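PDB 2QG7: ethanolamine kinase Pv091845 from Plasmodium vivax, which probably phosphorylates ethanolamine with ATP, the first step in making phosphatidylethanolamine from ethanolamine. Local coordinates for residues A69-K74 with Y93-Y98; A203-K207 with S346-I350; I240-F244 with L272-V277; E370-C376 with Y441-R445. All coordinates share one frame; numbering follows the deposited sequence.

Contact 1: A69-K74 with Y93-Y98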
loop_
_atom_site.group_PDB
_atom_site.type_symbol
_atom_site.label_atom_id
_atom_site.label_comp_id
_atom_site.label_asym_id
_atom_site.label_seq_id
_atom_site.Cartn_x
_atom_site.Cartn_y
_atom_site.Cartn_z
ATOM N N ALA D 69 10.279 -40.641 -18.796
ATOM C CA ALA D 69 9.663 -39.315 -18.794
ATOM C C ALA D 69 8.291 -39.399 -18.148
ATOM O O ALA D 69 7.875 -38.486 -17.422
ATOM C CB ALA D 69 9.550 -38.786 -20.184
ATOM N N LYS D 70 7.613 -40.522 -18.401
ATOM C CA LYS D 70 6.336 -40.841 -17.789
ATOM C C LYS D 70 6.414 -40.831 -16.262
ATOM O O LYS D 70 5.686 -40.063 -15.633
ATOM C CB LYS D 70 5.802 -42.176 -18.310
ATOM C CG LYS D 70 4.383 -42.528 -17.846
ATOM C CD LYS D 70 4.014 -43.947 -18.248
ATOM C CE LYS D 70 3.568 -44.030 -19.738
ATOM N NZ LYS D 70 3.222 -45.428 -20.208
ATOM N N GLU D 71 7.291 -41.655 -15.672
ATOM C CA GLU D 71 7.430 -41.716 -14.196
ATOM C C GLU D 71 8.094 -40.497 -13.521
ATOM O O GLU D 71 7.882 -40.251 -12.321
ATOM C CB GLU D 71 8.053 -43.045 -13.714
ATOM C CG GLU D 71 9.356 -43.439 -14.407
ATOM C CD GLU D 71 9.819 -44.855 -14.075
ATOM O OE1 GLU D 71 9.837 -45.699 -15.023
ATOM O OE2 GLU D 71 10.175 -45.128 -12.885
ATOM N N LEU D 72 8.875 -39.734 -14.282
ATOM C CA LEU D 72 9.458 -38.472 -13.771
ATOM C C LEU D 72 8.425 -37.352 -13.692
ATOM O O LEU D 72 8.507 -36.503 -12.812
ATOM C CB LEU D 72 10.687 -38.011 -14.592
ATOM C CG LEU D 72 11.971 -38.874 -14.577
ATOM C CD1 LEU D 72 13.008 -38.386 -15.612
ATOM C CD2 LEU D 72 12.559 -38.999 -13.160
ATOM N N LEU D 73 7.461 -37.369 -14.610
ATOM C CA LEU D 73 6.349 -36.407 -14.612
ATOM C C LEU D 73 5.397 -36.643 -13.462
ATOM O O LEU D 73 4.796 -35.697 -12.956
ATOM C CB LEU D 73 5.569 -36.448 -15.927
ATOM C CG LEU D 73 6.212 -35.755 -17.129
ATOM C CD1 LEU D 73 5.496 -36.170 -18.416
ATOM C CD2 LEU D 73 6.204 -34.273 -16.972
ATOM N N LYS D 74 5.258 -37.909 -13.077
ATOM C CA LYS D 74 4.381 -38.333 -11.982
ATOM C C LYS D 74 5.048 -38.126 -10.629
ATOM O O LYS D 74 4.370 -37.880 -9.631
ATOM C CB LYS D 74 4.011 -39.813 -12.134
ATOM C CG LYS D 74 3.270 -40.153 -13.416
ATOM C CD LYS D 74 1.755 -39.878 -13.284
ATOM C CE LYS D 74 1.156 -39.847 -14.736
ATOM N NZ LYS D 74 -0.317 -39.544 -14.590
ATOM N N TYR D 93 9.269 -33.326 -21.449
ATOM C CA TYR D 93 8.611 -34.566 -21.026
ATOM C C TYR D 93 7.087 -34.452 -21.065
ATOM O O TYR D 93 6.392 -35.447 -21.319
ATOM C CB TYR D 93 9.042 -34.981 -19.615
ATOM C CG TYR D 93 10.522 -35.180 -19.414
ATOM C CD1 TYR D 93 11.356 -35.557 -20.478
ATOM C CD2 TYR D 93 11.088 -35.028 -18.148
ATOM C CE1 TYR D 93 12.726 -35.742 -20.294
ATOM C CE2 TYR D 93 12.465 -35.206 -17.945
ATOM C CZ TYR D 93 13.275 -35.564 -19.025
ATOM O OH TYR D 93 14.623 -35.760 -18.830
ATOM N N VAL D 94 6.580 -33.246 -20.780
ATOM C CA VAL D 94 5.159 -32.942 -20.934
ATOM C C VAL D 94 4.773 -33.204 -22.375
ATOM O O VAL D 94 3.805 -33.926 -22.638
ATOM C CB VAL D 94 4.791 -31.488 -20.472
ATOM C CG1 VAL D 94 3.373 -31.118 -20.876
ATOM C CG2 VAL D 94 4.941 -31.341 -18.934
ATOM N N MET D 95 5.566 -32.674 -23.298
ATOM C CA MET D 95 5.329 -32.861 -24.729
ATOM C C MET D 95 5.553 -34.299 -25.221
ATOM O O MET D 95 4.964 -34.739 -26.216
ATOM C CB MET D 95 6.191 -31.877 -25.555
ATOM C CG MET D 95 5.797 -30.373 -25.401
ATOM S SD MET D 95 4.017 -29.963 -25.491
ATOM C CE MET D 95 3.509 -30.534 -27.171
ATOM N N LEU D 96 6.431 -35.021 -24.544
ATOM C CA LEU D 96 6.765 -36.369 -24.965
ATOM C C LEU D 96 5.689 -37.381 -24.549
ATOM O O LEU D 96 5.359 -38.287 -25.321
ATOM C CB LEU D 96 8.155 -36.772 -24.431
ATOM C CG LEU D 96 8.745 -38.173 -24.695
ATOM C CD1 LEU D 96 9.047 -38.442 -26.188
ATOM C CD2 LEU D 96 9.986 -38.348 -23.852
ATOM N N HIS D 97 5.161 -37.228 -23.333
ATOM C CA HIS D 97 4.191 -38.160 -22.774
ATOM C C HIS D 97 2.765 -37.641 -22.965
ATOM O O HIS D 97 1.946 -38.272 -23.651
ATOM C CB HIS D 97 4.492 -38.416 -21.283
ATOM C CG HIS D 97 3.504 -39.321 -20.609
ATOM N ND1 HIS D 97 2.902 -39.006 -19.405
ATOM C CD2 HIS D 97 2.995 -40.525 -20.981
ATOM C CE1 HIS D 97 2.070 -39.974 -19.057
ATOM N NE2 HIS D 97 2.109 -40.909 -19.995
ATOM N N TYR D 98 2.474 -36.487 -22.365
ATOM C CA TYR D 98 1.117 -35.927 -22.380
ATOM C C TYR D 98 0.677 -35.451 -23.781
ATOM O O TYR D 98 -0.437 -35.757 -24.231
ATOM C CB TYR D 98 0.990 -34.807 -21.327
ATOM C CG TYR D 98 0.998 -35.305 -19.904
ATOM C CD1 TYR D 98 1.878 -34.761 -18.957
ATOM C CD2 TYR D 98 0.110 -36.328 -19.486
ATOM C CE1 TYR D 98 1.892 -35.219 -17.622
ATOM C CE2 TYR D 98 0.108 -36.795 -18.148
ATOM C CZ TYR D 98 1.009 -36.240 -17.222
ATOM O OH TYR D 98 1.018 -36.689 -15.906
#

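Contact 2: A203-K207 with S346-I350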
loop_
_atom_site.group_PDB
_atom_site.type_symbol
_atom_site.label_atom_id
_atom_site.label_comp_id
_atom_site.label_asym_id
_atom_site.label_seq_id
_atom_site.Cartn_x
_atom_site.Cartn_y
_atom_site.Cartn_z
ATOM N N ALA D 203 -16.381 -4.802 -23.203
ATOM C CA ALA D 203 -17.814 -4.876 -22.858
ATOM C C ALA D 203 -18.581 -5.777 -23.818
ATOM O O ALA D 203 -19.378 -6.632 -23.381
ATOM C CB ALA D 203 -18.402 -3.489 -22.862
ATOM N N LYS D 204 -18.317 -5.618 -25.123
ATOM C CA LYS D 204 -18.953 -6.478 -26.163
ATOM C C LYS D 204 -18.621 -7.950 -25.997
ATOM O O LYS D 204 -19.516 -8.801 -26.129
ATOM C CB LYS D 204 -18.562 -6.052 -27.572
ATOM C CG LYS D 204 -19.217 -4.784 -28.069
ATOM C CD LYS D 204 -18.775 -4.588 -29.497
ATOM C CE LYS D 204 -19.006 -3.163 -29.967
ATOM N NZ LYS D 204 -20.472 -2.876 -30.066
ATOM N N ASN D 205 -17.343 -8.248 -25.721
ATOM C CA ASN D 205 -16.890 -9.627 -25.447
ATOM C C ASN D 205 -17.421 -10.169 -24.142
ATOM O O ASN D 205 -17.705 -11.356 -24.005
ATOM C CB ASN D 205 -15.364 -9.720 -25.469
ATOM C CG ASN D 205 -14.877 -11.142 -25.695
ATOM O OD1 ASN D 205 -15.386 -11.860 -26.552
ATOM N ND2 ASN D 205 -13.898 -11.555 -24.924
ATOM N N LEU D 206 -17.578 -9.277 -23.174
ATOM C CA LEU D 206 -18.105 -9.641 -21.850
ATOM C C LEU D 206 -19.585 -9.977 -21.934
ATOM O O LEU D 206 -20.046 -10.857 -21.231
ATOM C CB LEU D 206 -17.808 -8.542 -20.789
ATOM C CG LEU D 206 -18.211 -8.876 -19.336
ATOM C CD1 LEU D 206 -17.346 -9.994 -18.743
ATOM C CD2 LEU D 206 -18.169 -7.653 -18.453
ATOM N N LYS D 207 -20.329 -9.271 -22.797
ATOM C CA LYS D 207 -21.733 -9.615 -23.057
ATOM C C LYS D 207 -21.873 -10.987 -23.726
ATOM O O LYS D 207 -22.721 -11.796 -23.309
ATOM C CB LYS D 207 -22.412 -8.553 -23.915
ATOM C CG LYS D 207 -23.728 -8.085 -23.311
ATOM C CD LYS D 207 -24.777 -9.179 -23.427
ATOM C CE LYS D 207 -25.910 -8.958 -22.471
ATOM N NZ LYS D 207 -26.660 -7.758 -22.948
ATOM N N SER D 346 -8.649 -6.644 -31.796
ATOM C CA SER D 346 -9.596 -7.698 -31.492
ATOM C C SER D 346 -9.322 -8.203 -30.067
ATOM O O SER D 346 -8.204 -8.601 -29.768
ATOM C CB SER D 346 -9.478 -8.840 -32.518
ATOM O OG SER D 346 -10.327 -9.933 -32.167
ATOM N N ILE D 347 -10.357 -8.207 -29.226
ATOM C CA ILE D 347 -10.238 -8.512 -27.818
ATOM C C ILE D 347 -10.765 -9.895 -27.451
ATOM O O ILE D 347 -11.857 -10.260 -27.837
ATOM C CB ILE D 347 -10.960 -7.402 -26.945
ATOM C CG1 ILE D 347 -10.144 -6.081 -26.937
ATOM C CG2 ILE D 347 -11.367 -7.921 -25.527
ATOM C CD1 ILE D 347 -8.717 -6.175 -26.376
ATOM N N SER D 348 -9.977 -10.656 -26.687
ATOM C CA SER D 348 -10.444 -11.893 -26.081
ATOM C C SER D 348 -9.913 -12.047 -24.649
ATOM O O SER D 348 -8.950 -11.406 -24.271
ATOM C CB SER D 348 -10.069 -13.093 -26.940
ATOM O OG SER D 348 -8.678 -13.164 -27.102
ATOM N N PHE D 349 -10.573 -12.889 -23.861
ATOM C CA PHE D 349 -10.192 -13.133 -22.490
ATOM C C PHE D 349 -9.460 -14.465 -22.333
ATOM O O PHE D 349 -9.710 -15.412 -23.068
ATOM C CB PHE D 349 -11.427 -13.093 -21.565
ATOM C CG PHE D 349 -12.260 -11.844 -21.720
ATOM C CD1 PHE D 349 -11.669 -10.616 -21.996
ATOM C CD2 PHE D 349 -13.648 -11.889 -21.575
ATOM C CE1 PHE D 349 -12.452 -9.476 -22.156
ATOM C CE2 PHE D 349 -14.391 -10.745 -21.707
ATOM C CZ PHE D 349 -13.800 -9.561 -22.003
ATOM N N ILE D 350 -8.576 -14.515 -21.342
ATOM C CA ILE D 350 -7.804 -15.719 -20.967
ATOM C C ILE D 350 -7.933 -15.940 -19.471
ATOM O O ILE D 350 -8.444 -15.098 -18.742
ATOM C CB ILE D 350 -6.243 -15.629 -21.356
ATOM C CG1 ILE D 350 -5.560 -14.391 -20.733
ATOM C CG2 ILE D 350 -6.005 -15.691 -22.872
ATOM C CD1 ILE D 350 -4.063 -14.538 -20.546
HETATM O O HOH W 1 -12.697 -14.204 -25.261
#

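Contact 3: I240-F244 with L272-V277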
loop_
_atom_site.group_PDB
_atom_site.type_symbol
_atom_site.label_atom_id
_atom_site.label_comp_id
_atom_site.label_asym_id
_atom_site.label_seq_id
_atom_site.Cartn_x
_atom_site.Cartn_y
_atom_site.Cartn_z
ATOM N N ILE D 240 -16.941 -16.424 -1.161
ATOM C CA ILE D 240 -16.586 -15.442 -0.131
ATOM C C ILE D 240 -16.607 -16.043 1.277
ATOM O O ILE D 240 -15.678 -15.843 2.045
ATOM C CB ILE D 240 -17.464 -14.156 -0.201
ATOM C CG1 ILE D 240 -17.290 -13.473 -1.547
ATOM C CG2 ILE D 240 -17.081 -13.174 0.913
ATOM C CD1 ILE D 240 -18.136 -12.228 -1.688
ATOM N N TRP D 241 -17.666 -16.771 1.608
ATOM C CA TRP D 241 -17.743 -17.485 2.897
ATOM C C TRP D 241 -16.719 -18.588 3.033
ATOM O O TRP D 241 -16.272 -18.869 4.143
ATOM C CB TRP D 241 -19.152 -18.040 3.178
ATOM C CG TRP D 241 -20.138 -16.954 3.531
ATOM C CD1 TRP D 241 -21.199 -16.535 2.782
ATOM C CD2 TRP D 241 -20.142 -16.147 4.713
ATOM N NE1 TRP D 241 -21.866 -15.516 3.419
ATOM C CE2 TRP D 241 -21.233 -15.249 4.603
ATOM C CE3 TRP D 241 -19.318 -16.071 5.846
ATOM C CZ2 TRP D 241 -21.535 -14.292 5.606
ATOM C CZ3 TRP D 241 -19.619 -15.118 6.833
ATOM C CH2 TRP D 241 -20.716 -14.246 6.706
ATOM N N LYS D 242 -16.328 -19.209 1.919
ATOM C CA LYS D 242 -15.301 -20.245 1.972
ATOM C C LYS D 242 -13.977 -19.614 2.415
ATOM O O LYS D 242 -13.269 -20.165 3.238
ATOM C CB LYS D 242 -15.163 -20.888 0.600
ATOM C CG LYS D 242 -14.223 -22.129 0.481
ATOM C CD LYS D 242 -13.598 -22.119 -1.008
ATOM C CE LYS D 242 -12.650 -23.368 -1.203
ATOM N NZ LYS D 242 -12.068 -23.431 -2.621
ATOM N N TYR D 243 -13.639 -18.464 1.843
ATOM C CA TYR D 243 -12.414 -17.765 2.208
ATOM C C TYR D 243 -12.437 -17.323 3.696
ATOM O O TYR D 243 -11.446 -17.455 4.401
ATOM C CB TYR D 243 -12.186 -16.546 1.310
ATOM C CG TYR D 243 -11.992 -16.777 -0.168
ATOM C CD1 TYR D 243 -11.482 -17.987 -0.670
ATOM C CD2 TYR D 243 -12.289 -15.769 -1.071
ATOM C CE1 TYR D 243 -11.288 -18.182 -2.062
ATOM C CE2 TYR D 243 -12.097 -15.937 -2.433
ATOM C CZ TYR D 243 -11.584 -17.138 -2.927
ATOM O OH TYR D 243 -11.404 -17.289 -4.295
ATOM N N PHE D 244 -13.592 -16.831 4.147
ATOM C CA PHE D 244 -13.778 -16.364 5.486
ATOM C C PHE D 244 -13.505 -17.494 6.459
ATOM O O PHE D 244 -12.707 -17.329 7.392
ATOM C CB PHE D 244 -15.190 -15.830 5.671
ATOM C CG PHE D 244 -15.477 -15.345 7.074
ATOM C CD1 PHE D 244 -15.205 -14.012 7.437
ATOM C CD2 PHE D 244 -16.006 -16.218 8.043
ATOM C CE1 PHE D 244 -15.453 -13.580 8.751
ATOM C CE2 PHE D 244 -16.255 -15.790 9.341
ATOM C CZ PHE D 244 -15.979 -14.489 9.700
ATOM N N LEU D 272 -16.066 -8.484 10.503
ATOM C CA LEU D 272 -15.919 -8.911 9.147
ATOM C C LEU D 272 -17.130 -9.779 8.750
ATOM O O LEU D 272 -17.706 -9.570 7.669
ATOM C CB LEU D 272 -14.578 -9.650 8.950
ATOM C CG LEU D 272 -14.222 -10.184 7.552
ATOM C CD1 LEU D 272 -14.137 -9.078 6.476
ATOM C CD2 LEU D 272 -12.942 -10.978 7.611
ATOM N N ARG D 273 -17.495 -10.734 9.625
ATOM C CA ARG D 273 -18.693 -11.566 9.458
ATOM C C ARG D 273 -19.930 -10.730 9.255
ATOM O O ARG D 273 -20.718 -11.025 8.385
ATOM C CB ARG D 273 -18.913 -12.475 10.658
ATOM C CG ARG D 273 -19.914 -13.618 10.433
ATOM C CD ARG D 273 -20.073 -14.514 11.678
ATOM N NE ARG D 273 -18.862 -15.247 12.077
ATOM C CZ ARG D 273 -18.069 -14.882 13.097
ATOM N NH1 ARG D 273 -16.984 -15.590 13.412
ATOM N NH2 ARG D 273 -18.360 -13.797 13.814
ATOM N N ASP D 274 -20.082 -9.674 10.033
ATOM C CA ASP D 274 -21.199 -8.747 9.900
ATOM C C ASP D 274 -21.184 -7.965 8.600
ATOM O O ASP D 274 -22.235 -7.642 8.046
ATOM C CB ASP D 274 -21.167 -7.733 11.050
ATOM C CG ASP D 274 -21.600 -8.324 12.388
ATOM O OD1 ASP D 274 -21.962 -9.527 12.434
ATOM O OD2 ASP D 274 -21.583 -7.584 13.408
ATOM N N SER D 275 -19.985 -7.599 8.154
ATOM C CA SER D 275 -19.783 -6.807 6.956
ATOM C C SER D 275 -20.081 -7.593 5.690
ATOM O O SER D 275 -20.601 -7.043 4.735
ATOM C CB SER D 275 -18.339 -6.329 6.904
ATOM O OG SER D 275 -18.176 -5.218 7.780
ATOM N N ILE D 276 -19.728 -8.870 5.683
ATOM C CA ILE D 276 -20.038 -9.753 4.554
ATOM C C ILE D 276 -21.554 -10.019 4.432
ATOM O O ILE D 276 -22.114 -9.988 3.321
ATOM C CB ILE D 276 -19.262 -11.075 4.623
ATOM C CG1 ILE D 276 -17.757 -10.812 4.554
ATOM C CG2 ILE D 276 -19.731 -12.017 3.498
ATOM C CD1 ILE D 276 -16.931 -12.011 4.874
ATOM N N VAL D 277 -22.194 -10.262 5.576
ATOM C CA VAL D 277 -23.643 -10.334 5.683
ATOM C C VAL D 277 -24.292 -9.036 5.169
ATOM O O VAL D 277 -25.244 -9.082 4.391
ATOM C CB VAL D 277 -24.092 -10.652 7.146
ATOM C CG1 VAL D 277 -25.573 -10.433 7.315
ATOM C CG2 VAL D 277 -23.757 -12.063 7.518
#

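Contact 4: E370-C376 with Y441-R445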
loop_
_atom_site.group_PDB
_atom_site.type_symbol
_atom_site.label_atom_id
_atom_site.label_comp_id
_atom_site.label_asym_id
_atom_site.label_seq_id
_atom_site.Cartn_x
_atom_site.Cartn_y
_atom_site.Cartn_z
ATOM N N GLU D 370 -10.282 -3.041 -11.281
ATOM C CA GLU D 370 -8.989 -3.422 -11.814
ATOM C C GLU D 370 -8.386 -2.328 -12.663
ATOM O O GLU D 370 -7.361 -2.497 -13.260
ATOM C CB GLU D 370 -9.111 -4.754 -12.589
ATOM C CG GLU D 370 -9.466 -6.026 -11.739
ATOM C CD GLU D 370 -8.383 -6.381 -10.671
ATOM O OE1 GLU D 370 -8.706 -7.080 -9.656
ATOM O OE2 GLU D 370 -7.177 -6.010 -10.841
ATOM N N TYR D 371 -9.039 -1.197 -12.739
ATOM C CA TYR D 371 -8.550 -0.028 -13.427
ATOM C C TYR D 371 -7.414 0.541 -12.570
ATOM O O TYR D 371 -6.473 1.199 -13.096
ATOM C CB TYR D 371 -9.685 1.011 -13.516
ATOM C CG TYR D 371 -10.650 0.871 -14.700
ATOM C CD1 TYR D 371 -11.097 -0.392 -15.146
ATOM C CD2 TYR D 371 -11.155 2.008 -15.341
ATOM C CE1 TYR D 371 -11.982 -0.503 -16.211
ATOM C CE2 TYR D 371 -12.053 1.909 -16.407
ATOM C CZ TYR D 371 -12.460 0.653 -16.835
ATOM O OH TYR D 371 -13.331 0.548 -17.917
ATOM N N ALA D 372 -7.552 0.330 -11.255
ATOM C CA ALA D 372 -6.545 0.682 -10.237
ATOM C C ALA D 372 -5.263 -0.144 -10.344
ATOM O O ALA D 372 -4.210 0.305 -9.892
ATOM C CB ALA D 372 -7.137 0.533 -8.844
ATOM N N GLY D 373 -5.366 -1.354 -10.918
ATOM C CA GLY D 373 -4.231 -2.261 -11.022
ATOM C C GLY D 373 -3.892 -2.881 -9.673
ATOM O O GLY D 373 -4.627 -2.716 -8.686
ATOM N N PHE D 374 -2.790 -3.628 -9.638
ATOM C CA PHE D 374 -2.313 -4.237 -8.374
ATOM C C PHE D 374 -1.791 -3.184 -7.398
ATOM O O PHE D 374 -1.674 -3.438 -6.227
ATOM C CB PHE D 374 -1.234 -5.287 -8.652
ATOM C CG PHE D 374 -1.788 -6.602 -9.147
ATOM C CD1 PHE D 374 -2.629 -7.358 -8.336
ATOM C CD2 PHE D 374 -1.470 -7.073 -10.418
ATOM C CE1 PHE D 374 -3.121 -8.586 -8.769
ATOM C CE2 PHE D 374 -1.981 -8.289 -10.870
ATOM C CZ PHE D 374 -2.800 -9.050 -10.038
ATOM N N ASN D 375 -1.492 -1.999 -7.902
ATOM C CA ASN D 375 -1.018 -0.898 -7.090
ATOM C C ASN D 375 -2.141 -0.207 -6.345
ATOM O O ASN D 375 -1.900 0.614 -5.466
ATOM C CB ASN D 375 -0.249 0.105 -7.977
ATOM C CG ASN D 375 0.599 1.067 -7.161
ATOM O OD1 ASN D 375 0.349 2.300 -7.126
ATOM N ND2 ASN D 375 1.575 0.512 -6.442
ATOM N N CYS D 376 -3.368 -0.522 -6.713
ATOM C CA CYS D 376 -4.588 -0.034 -6.045
ATOM C C CYS D 376 -4.744 1.488 -6.036
ATOM O O CYS D 376 -5.133 2.109 -5.052
ATOM C CB CYS D 376 -4.687 -0.649 -4.663
ATOM S SG CYS D 376 -4.778 -2.421 -4.603
ATOM N N TYR D 441 -1.292 -6.710 -0.168
ATOM C CA TYR D 441 -2.290 -6.559 -1.201
ATOM C C TYR D 441 -3.648 -6.918 -0.640
ATOM O O TYR D 441 -4.598 -6.218 -0.936
ATOM C CB TYR D 441 -1.987 -7.403 -2.455
ATOM C CG TYR D 441 -3.056 -7.294 -3.515
ATOM C CD1 TYR D 441 -3.137 -6.167 -4.332
ATOM C CD2 TYR D 441 -4.002 -8.315 -3.696
ATOM C CE1 TYR D 441 -4.110 -6.063 -5.297
ATOM C CE2 TYR D 441 -4.989 -8.204 -4.664
ATOM C CZ TYR D 441 -5.027 -7.086 -5.471
ATOM O OH TYR D 441 -6.015 -6.963 -6.451
ATOM N N GLY D 442 -3.713 -7.981 0.158
ATOM C CA GLY D 442 -4.942 -8.425 0.848
ATOM C C GLY D 442 -5.537 -7.392 1.780
ATOM O O GLY D 442 -6.760 -7.174 1.811
ATOM N N MET D 443 -4.663 -6.724 2.532
ATOM C CA MET D 443 -5.029 -5.720 3.528
ATOM C C MET D 443 -5.449 -4.438 2.878
ATOM O O MET D 443 -6.324 -3.781 3.377
ATOM C CB MET D 443 -3.856 -5.448 4.505
ATOM C CG MET D 443 -3.545 -6.603 5.430
ATOM S SD MET D 443 -4.999 -7.081 6.431
ATOM C CE MET D 443 -5.240 -5.617 7.460
ATOM N N THR D 444 -4.799 -4.077 1.781
ATOM C CA THR D 444 -5.185 -2.940 0.977
ATOM C C THR D 444 -6.588 -3.100 0.358
ATOM O O THR D 444 -7.359 -2.126 0.370
ATOM C CB THR D 444 -4.160 -2.658 -0.152
ATOM O OG1 THR D 444 -2.838 -2.601 0.403
ATOM C CG2 THR D 444 -4.468 -1.344 -0.866
ATOM N N ARG D 445 -6.908 -4.300 -0.163
ATOM C CA ARG D 445 -8.263 -4.590 -0.672
ATOM C C ARG D 445 -9.306 -4.515 0.442
ATOM O O ARG D 445 -10.347 -3.934 0.236
ATOM C CB ARG D 445 -8.389 -5.955 -1.390
ATOM C CG ARG D 445 -7.539 -6.154 -2.606
ATOM C CD ARG D 445 -7.691 -5.049 -3.632
ATOM N NE ARG D 445 -9.079 -4.950 -4.124
ATOM C CZ ARG D 445 -9.572 -5.641 -5.155
ATOM N NH1 ARG D 445 -10.823 -5.447 -5.495
ATOM N NH2 ARG D 445 -8.827 -6.513 -5.858
HETATM O O HOH W 2 -10.780 -6.517 -8.347
HETATM O O HOH W 3 -7.046 -8.757 -8.397
#

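Contact 1: A69-K74 with Y93-Y98
Residues 69-74 and 93-98, two helical segments whose axes approach to 9.4 Å at a signed crossing angle of -116°, meet through Ala-69 and Leu-73 on one side and Tyr-93 and His-97 on the other. Leu-73 is a knob in the hole formed by Tyr-93, Val-94, His-97 and Tyr-98. Its CD2 branch reaches Val-94 CG2 (3.7 Å), while its CD1 branch lies 3.8 Å from both His-97 CB and Tyr-98 CE1. The small Ala-69 lets the backbones draw together, and its CB rests against both Tyr-93 CD1 and Leu-96 CD2. Lys-70, with CG opposite its backbone N (chi1 -173°), sets that CG over one face of the His-97 imidazole, 3.8 Å from the ring centroid, a CH-pi contact. At the margin, Lys-74 NZ makes a weak hydrogen bond to Tyr-98 OH (3.4 Å). Beyond the pair, Tyr-93 OH is bonded to Leu-57 O, and Tyr-98 stacks on Phe-174 of the five-stranded sheet. The arrangement is a helix crossing with one knob-into-hole, Leu-73, in which helix 65-75 is packed on helix 84-98, which itself lies on the antiparallel sheet of the kinase-like N-terminal lobe.

Contact 2: A203-K207 with S346-I350
Asn-205 and Phe-349 approach from opposite directions between helix 196-210 and strand 347-349, the amide ending over the ring face, and their side chains make the dense part of the contact. The amide nitrogen ND2 of Asn-205 stands 3.2 Å above the plane of the Phe-349 ring, over its centre, with the amide and ring planes 58° apart. Because CG of Asn-205 lies opposite the backbone N (chi1 -159°), the amide is carried out from the helix toward the strand, and CB comes down on the ring as well, 3.8 Å from Phe-349 CZ. Leu-206 adds its CB at 4.2 Å from Phe-349 CE2, and its CA lies in the ring plane at the edge. Leu-297 and Ile-302 also pack on the buried ring. In the protein-kinase-like fold of this family, strand 347-349 pairs antiparallel with strand 302-304; just beyond it Ile-350 O accepts a hydrogen bond from His-294 NE2. That histidine belongs to the His-x-Asp motif of kinase-like enzymes, and the end of the strand is therefore probably near the active centre. Packing is looser toward Ile-347, whose CG2 stays 4.4 Å from Asn-205 CB. At a separate place, beside the partly exposed Ser-348, no direct hydrogen bond links the segments, and a water instead accepts from Asn-205 ND2 and from the backbone N of Phe-349, both 2.9 Å long.

Contact 3: I240-F244 with L272-V277
Trp-241 and Phe-244 of helix 236-251 reach across to Ile-276 and Arg-273 of helix 269-284 in an antiparallel helix pair of the C-terminal, mainly helical lobe; the segment axes are 178° apart in direction and separated by 11.5 Å, a distance bridged by large side chains. The apolar contacts centre on Ile-276. Its CD1 meets Phe-244 CD1 at 3.7 Å and its CG2 meets Ile-240 CG2 at 3.9 Å, while Leu-272 CD2 closes on the edge of the Phe-244 ring. Leu-272 also packs on Leu-266 of the second subunit. A CH-pi contact is added by Ile-276 CG2, which lies over one face of the Trp-241 six-membered ring, 3.9 Å from the centroid. Val-277 CG2 approaches that ring at its edge instead. Arg-273 packs as well as pairing: bent at chi3 (-64°), it turns a face of its guanidinium to Phe-244 CZ with the two planes 79° apart, while its NH2 is engaged in a salt bridge with Asp-270. Trp-241 NE1 donates to Glu-280 OE1, farther along the same partner helix. At the far corner of the indole, CH2 of Trp-241 lies 3.6 Å from the carbonyl O of Arg-273, close to the indole plane.

Contact 4: E370-C376 with Y441-R445
Phe-374 and Tyr-441 set the geometry where the loop 370-376 meets helix 438-448: the edge of the phenylalanine points at the face of the tyrosine in an offset edge-to-face pair, with centroids 5.4 Å apart and planes at 64°. CD1 of Phe-374 makes the closest touch, 3.6 Å from Tyr-441 CE1. Tyr-441 extends to the loop because its CG lies opposite the backbone N, and Phe-436 meets both rings edge-to-face. Cys-376 comes in obliquely, its SG 3.8 Å from Tyr-441 CE1 in a sulfur-aromatic contact, and its CB rests on Thr-444 CG2. The type I turn from Gly-373 to Cys-376 brings Phe-374 and Cys-376 to the same helix. One helical turn after Tyr-441, Arg-445 folds back with CG over a face of the phenol ring, and its NH2 donates to Tyr-441 OH at 2.9 Å, bent at 142°. The guanidinium plane is turned 75° from the carboxylate of Glu-370, whose OE1 makes a long salt bridge to NH2 (3.8 Å). Water helps to close that gap: one water donates to Glu-370 OE1 at 2.7 Å and bonds Tyr-441 OH at 2.8 Å. Arg-445 NE is hydrogen-bonded to His-418 ND1. In related choline kinases this loop and helix border the amine pocket, and the same is probable here. The chemistry suggests that the acidic loop residue is held to the helix probably more through water and the phenol than by a direct ion pair, with the phenol hydroxyl fixed between guanidinium and water.

How the contacts relate
From the N terminus, contact 1 comes first and closes a short loop of 18 residues, joining helix 65-75 to helix 84-98, which lies on the N-terminal sheet. Contact 2 then opens at helix 196-210 and closes 138 residues later at strand 347-349, and contact 3 is nested within that loop, pairing two helices of the C-terminal lobe. Contact 4 follows in series, linking the loop after helix 360-369 to helix 438-448 near the C terminus. None cross. Contact 1 stands apart, on the other side of the chain's centre from contacts 3 and 4, whereas contacts 2 and 4 come within about 8 Å at their nearest atoms and contacts 3 and 4 within about 9 Å.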